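Local atomic coordinates of actinorhodin polyketide putative beta-ketoacyl synthase 2 (Streptomyces coelicolor A3, PDB entry 1TQY), a protein that serves as the chain length factor of actinorhodin polyketide biosynthesis in Streptomyces and belongs to the beta-ketoacyl-ACP synthase family. Residues A231-V243 against T338-V351. Sequence-based numbering, arbitrary orientation.
Sequences AGYVPGEGGAILV and TGRLYSGGGPLDVV
R340 crosses the ring of Y233 at about a right angle, and its chain can be followed outward atom by atom. CB and CG stand above the ring plane, off its CD1 rim, each 3.7 Å from Y233 CD1. CD then moves in over the ring face, 3.7 Å from the centroid and 29° off the normal, a CH-pi contact. A bend at chi3 carries the guanidinium onward, its plane 70° from that of the ring, and NH2 reaches a salt bridge with D305 OD1. At the ring's edge and in its plane, Y342 OH lies 2.8 Å from Y233 OH; Y342 OH is hydrogen-bonded to Q207 OE1. R340 N donates to V234 O (3.0 Å) and G236 N weakly to R340 O, and the pair of bonds bridges P235 and R340.

Beyond it, L341 CD2 presses on the backbone at G236 C (3.4 Å), and the CA atoms of G239 and G344 come to 3.7 Å, backbone against backbone, since neither residue has a side chain. Helix 345-351 then passes strand 238-243 at 63°, where A240 CB packs on P347 CB, L348 CD1 and V351 CG2; L242 CD1 meets V350 CG1, and CD2 meets V351 CG2 and P347 CB. Such helix-on-sheet packing, buried near the chain's centre, belongs to the layered alpha/beta thiolase fold.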
loop_
_atom_site.group_PDB
_atom_site.type_symbol
_atom_site.label_atom_id
_atom_site.label_comp_id
_atom_site.label_asym_id
_atom_site.label_seq_id
_atom_site.Cartn_x
_atom_site.Cartn_y
_atom_site.Cartn_z
ATOM N N ALA B 231 -19.507 13.026 18.995
ATOM C CA ALA B 231 -19.483 14.155 18.083
ATOM C C ALA B 231 -18.209 14.205 17.245
ATOM O O ALA B 231 -17.700 15.282 16.948
ATOM C CB ALA B 231 -19.649 15.459 18.865
ATOM N N GLY B 232 -17.706 13.039 16.853
ATOM C CA GLY B 232 -16.501 12.997 16.046
ATOM C C GLY B 232 -15.361 12.311 16.767
ATOM O O GLY B 232 -15.392 12.178 17.988
ATOM N N TYR B 233 -14.349 11.871 16.026
ATOM C CA TYR B 233 -13.225 11.205 16.654
ATOM C C TYR B 233 -12.091 12.195 16.858
ATOM O O TYR B 233 -12.054 13.252 16.223
ATOM C CB TYR B 233 -12.753 10.019 15.795
ATOM C CG TYR B 233 -12.001 10.391 14.533
ATOM C CD1 TYR B 233 -10.612 10.565 14.546
ATOM C CD2 TYR B 233 -12.678 10.552 13.319
ATOM C CE1 TYR B 233 -9.918 10.884 13.377
ATOM C CE2 TYR B 233 -11.996 10.874 12.148
ATOM C CZ TYR B 233 -10.614 11.037 12.182
ATOM O OH TYR B 233 -9.935 11.332 11.022
ATOM N N VAL B 234 -11.187 11.862 17.773
ATOM C CA VAL B 234 -10.019 12.694 18.031
ATOM C C VAL B 234 -8.839 11.995 17.341
ATOM O O VAL B 234 -8.626 10.805 17.548
ATOM C CB VAL B 234 -9.727 12.814 19.556
ATOM C CG1 VAL B 234 -8.381 13.508 19.768
ATOM C CG2 VAL B 234 -10.837 13.646 20.239
ATOM N N PRO B 235 -8.087 12.712 16.488
ATOM C CA PRO B 235 -6.932 12.129 15.782
ATOM C C PRO B 235 -5.819 11.841 16.792
ATOM O O PRO B 235 -5.758 12.463 17.855
ATOM C CB PRO B 235 -6.492 13.244 14.837
ATOM C CG PRO B 235 -7.686 14.130 14.731
ATOM C CD PRO B 235 -8.293 14.112 16.089
ATOM N N GLY B 236 -4.931 10.915 16.457
ATOM C CA GLY B 236 -3.815 10.611 17.337
ATOM C C GLY B 236 -2.620 10.235 16.481
ATOM O O GLY B 236 -2.761 10.116 15.267
ATOM N N GLU B 237 -1.446 10.071 17.083
ATOM C CA GLU B 237 -0.256 9.668 16.331
ATOM C C GLU B 237 0.298 8.462 17.058
ATOM O O GLU B 237 0.162 8.354 18.276
ATOM C CB GLU B 237 0.799 10.787 16.296
ATOM C CG GLU B 237 1.538 10.990 17.612
ATOM C CD GLU B 237 2.597 12.102 17.552
ATOM O OE1 GLU B 237 3.069 12.444 16.441
ATOM O OE2 GLU B 237 2.973 12.618 18.628
ATOM N N GLY B 238 0.910 7.544 16.322
ATOM C CA GLY B 238 1.465 6.371 16.962
ATOM C C GLY B 238 0.931 5.088 16.372
ATOM O O GLY B 238 0.392 5.068 15.265
ATOM N N GLY B 239 1.094 4.008 17.120
ATOM C CA GLY B 239 0.628 2.717 16.659
ATOM C C GLY B 239 1.381 1.575 17.301
ATOM O O GLY B 239 1.816 1.663 18.451
ATOM N N ALA B 240 1.544 0.492 16.553
ATOM C CA ALA B 240 2.244 -0.663 17.073
ATOM C C ALA B 240 2.833 -1.504 15.967
ATOM O O ALA B 240 2.391 -1.463 14.824
ATOM C CB ALA B 240 1.297 -1.506 17.904
ATOM N N ILE B 241 3.855 -2.260 16.319
ATOM C CA ILE B 241 4.484 -3.152 15.370
ATOM C C ILE B 241 4.554 -4.453 16.140
ATOM O O ILE B 241 4.821 -4.455 17.341
ATOM C CB ILE B 241 5.899 -2.673 15.007
ATOM C CG1 ILE B 241 5.822 -1.358 14.207
ATOM C CG2 ILE B 241 6.625 -3.745 14.214
ATOM C CD1 ILE B 241 5.174 -1.475 12.822
ATOM N N LEU B 242 4.267 -5.562 15.480
ATOM C CA LEU B 242 4.351 -6.838 16.164
ATOM C C LEU B 242 5.068 -7.863 15.322
ATOM O O LEU B 242 5.152 -7.735 14.103
ATOM C CB LEU B 242 2.968 -7.362 16.575
ATOM C CG LEU B 242 1.645 -6.820 16.034
ATOM C CD1 LEU B 242 0.521 -7.638 16.677
ATOM C CD2 LEU B 242 1.472 -5.328 16.374
ATOM N N VAL B 243 5.603 -8.873 15.994
ATOM C CA VAL B 243 6.339 -9.932 15.330
ATOM C C VAL B 243 5.455 -11.167 15.253
ATOM O O VAL B 243 5.025 -11.698 16.270
ATOM C CB VAL B 243 7.641 -10.253 16.109
ATOM C CG1 VAL B 243 8.361 -11.431 15.477
ATOM C CG2 VAL B 243 8.540 -9.025 16.119
ATOM N N THR B 338 -6.427 6.790 23.327
ATOM C CA THR B 338 -5.365 7.196 22.401
ATOM C C THR B 338 -5.791 8.047 21.211
ATOM O O THR B 338 -4.996 8.829 20.689
ATOM C CB THR B 338 -4.652 5.974 21.794
ATOM O OG1 THR B 338 -5.574 5.255 20.961
ATOM C CG2 THR B 338 -4.152 5.054 22.880
ATOM N N GLY B 339 -7.038 7.896 20.784
ATOM C CA GLY B 339 -7.498 8.619 19.620
ATOM C C GLY B 339 -7.344 7.619 18.487
ATOM O O GLY B 339 -6.849 6.510 18.715
ATOM N N ARG B 340 -7.768 7.980 17.278
ATOM C CA ARG B 340 -7.656 7.075 16.135
ATOM C C ARG B 340 -6.275 7.255 15.510
ATOM O O ARG B 340 -5.916 8.357 15.084
ATOM C CB ARG B 340 -8.751 7.375 15.101
ATOM C CG ARG B 340 -10.185 7.081 15.584
ATOM C CD ARG B 340 -11.227 7.191 14.459
ATOM N NE ARG B 340 -11.160 6.123 13.458
ATOM C CZ ARG B 340 -11.648 4.896 13.620
ATOM N NH1 ARG B 340 -12.245 4.559 14.754
ATOM N NH2 ARG B 340 -11.560 4.011 12.636
ATOM N N LEU B 341 -5.512 6.169 15.444
ATOM C CA LEU B 341 -4.160 6.228 14.914
ATOM C C LEU B 341 -4.047 5.745 13.471
ATOM O O LEU B 341 -2.960 5.424 12.992
ATOM C CB LEU B 341 -3.215 5.429 15.822
ATOM C CG LEU B 341 -3.395 5.633 17.337
ATOM C CD1 LEU B 341 -2.383 4.749 18.041
ATOM C CD2 LEU B 341 -3.194 7.117 17.750
ATOM N N TYR B 342 -5.179 5.685 12.779
ATOM C CA TYR B 342 -5.191 5.294 11.377
ATOM C C TYR B 342 -4.538 3.936 11.134
ATOM O O TYR B 342 -5.055 2.914 11.585
ATOM C CB TYR B 342 -4.505 6.393 10.551
ATOM C CG TYR B 342 -5.183 7.747 10.687
ATOM C CD1 TYR B 342 -6.442 7.975 10.132
ATOM C CD2 TYR B 342 -4.594 8.781 11.421
ATOM C CE1 TYR B 342 -7.104 9.193 10.307
ATOM C CE2 TYR B 342 -5.251 10.004 11.603
ATOM C CZ TYR B 342 -6.506 10.198 11.044
ATOM O OH TYR B 342 -7.169 11.394 11.250
ATOM N N SER B 343 -3.404 3.913 10.438
ATOM C CA SER B 343 -2.757 2.644 10.176
ATOM C C SER B 343 -2.223 2.051 11.472
ATOM O O SER B 343 -1.870 0.874 11.525
ATOM C CB SER B 343 -1.636 2.797 9.134
ATOM O OG SER B 343 -0.434 3.280 9.717
ATOM N N GLY B 344 -2.185 2.858 12.531
ATOM C CA GLY B 344 -1.709 2.360 13.813
ATOM C C GLY B 344 -2.822 1.793 14.687
ATOM O O GLY B 344 -2.575 0.988 15.582
ATOM N N GLY B 345 -4.062 2.182 14.397
ATOM C CA GLY B 345 -5.198 1.743 15.198
ATOM C C GLY B 345 -5.498 0.259 15.278
ATOM O O GLY B 345 -5.735 -0.270 16.366
ATOM N N GLY B 346 -5.510 -0.414 14.133
ATOM C CA GLY B 346 -5.791 -1.840 14.126
ATOM C C GLY B 346 -4.718 -2.578 14.914
ATOM O O GLY B 346 -5.009 -3.359 15.836
ATOM N N PRO B 347 -3.449 -2.352 14.561
ATOM C CA PRO B 347 -2.329 -3.000 15.246
ATOM C C PRO B 347 -2.361 -2.810 16.763
ATOM O O PRO B 347 -2.140 -3.757 17.515
ATOM C CB PRO B 347 -1.119 -2.349 14.588
ATOM C CG PRO B 347 -1.583 -2.233 13.159
ATOM C CD PRO B 347 -2.992 -1.668 13.338
ATOM N N LEU B 348 -2.651 -1.587 17.208
ATOM C CA LEU B 348 -2.696 -1.299 18.639
ATOM C C LEU B 348 -3.879 -2.003 19.313
ATOM O O LEU B 348 -3.780 -2.466 20.456
ATOM C CB LEU B 348 -2.763 0.214 18.890
ATOM C CG LEU B 348 -2.492 0.619 20.344
ATOM C CD1 LEU B 348 -1.161 0.032 20.784
ATOM C CD2 LEU B 348 -2.471 2.139 20.481
ATOM N N ASP B 349 -4.999 -2.080 18.602
ATOM C CA ASP B 349 -6.186 -2.764 19.110
ATOM C C ASP B 349 -5.843 -4.243 19.308
ATOM O O ASP B 349 -6.208 -4.849 20.318
ATOM C CB ASP B 349 -7.347 -2.608 18.118
ATOM C CG ASP B 349 -8.186 -1.354 18.380
ATOM O OD1 ASP B 349 -7.731 -0.440 19.115
ATOM O OD2 ASP B 349 -9.311 -1.274 17.835
ATOM N N VAL B 350 -5.130 -4.813 18.338
ATOM C CA VAL B 350 -4.711 -6.205 18.416
ATOM C C VAL B 350 -3.831 -6.432 19.647
ATOM O O VAL B 350 -4.005 -7.409 20.377
ATOM C CB VAL B 350 -3.939 -6.623 17.146
ATOM C CG1 VAL B 350 -3.261 -7.978 17.363
ATOM C CG2 VAL B 350 -4.918 -6.710 15.962
ATOM N N VAL B 351 -2.881 -5.530 19.873
ATOM C CA VAL B 351 -1.997 -5.637 21.027
ATOM C C VAL B 351 -2.814 -5.556 22.309
ATOM O O VAL B 351 -2.609 -6.327 23.247
ATOM C CB VAL B 351 -0.947 -4.500 21.046
ATOM C CG1 VAL B 351 -0.189 -4.508 22.374
ATOM C CG2 VAL B 351 0.026 -4.670 19.899
#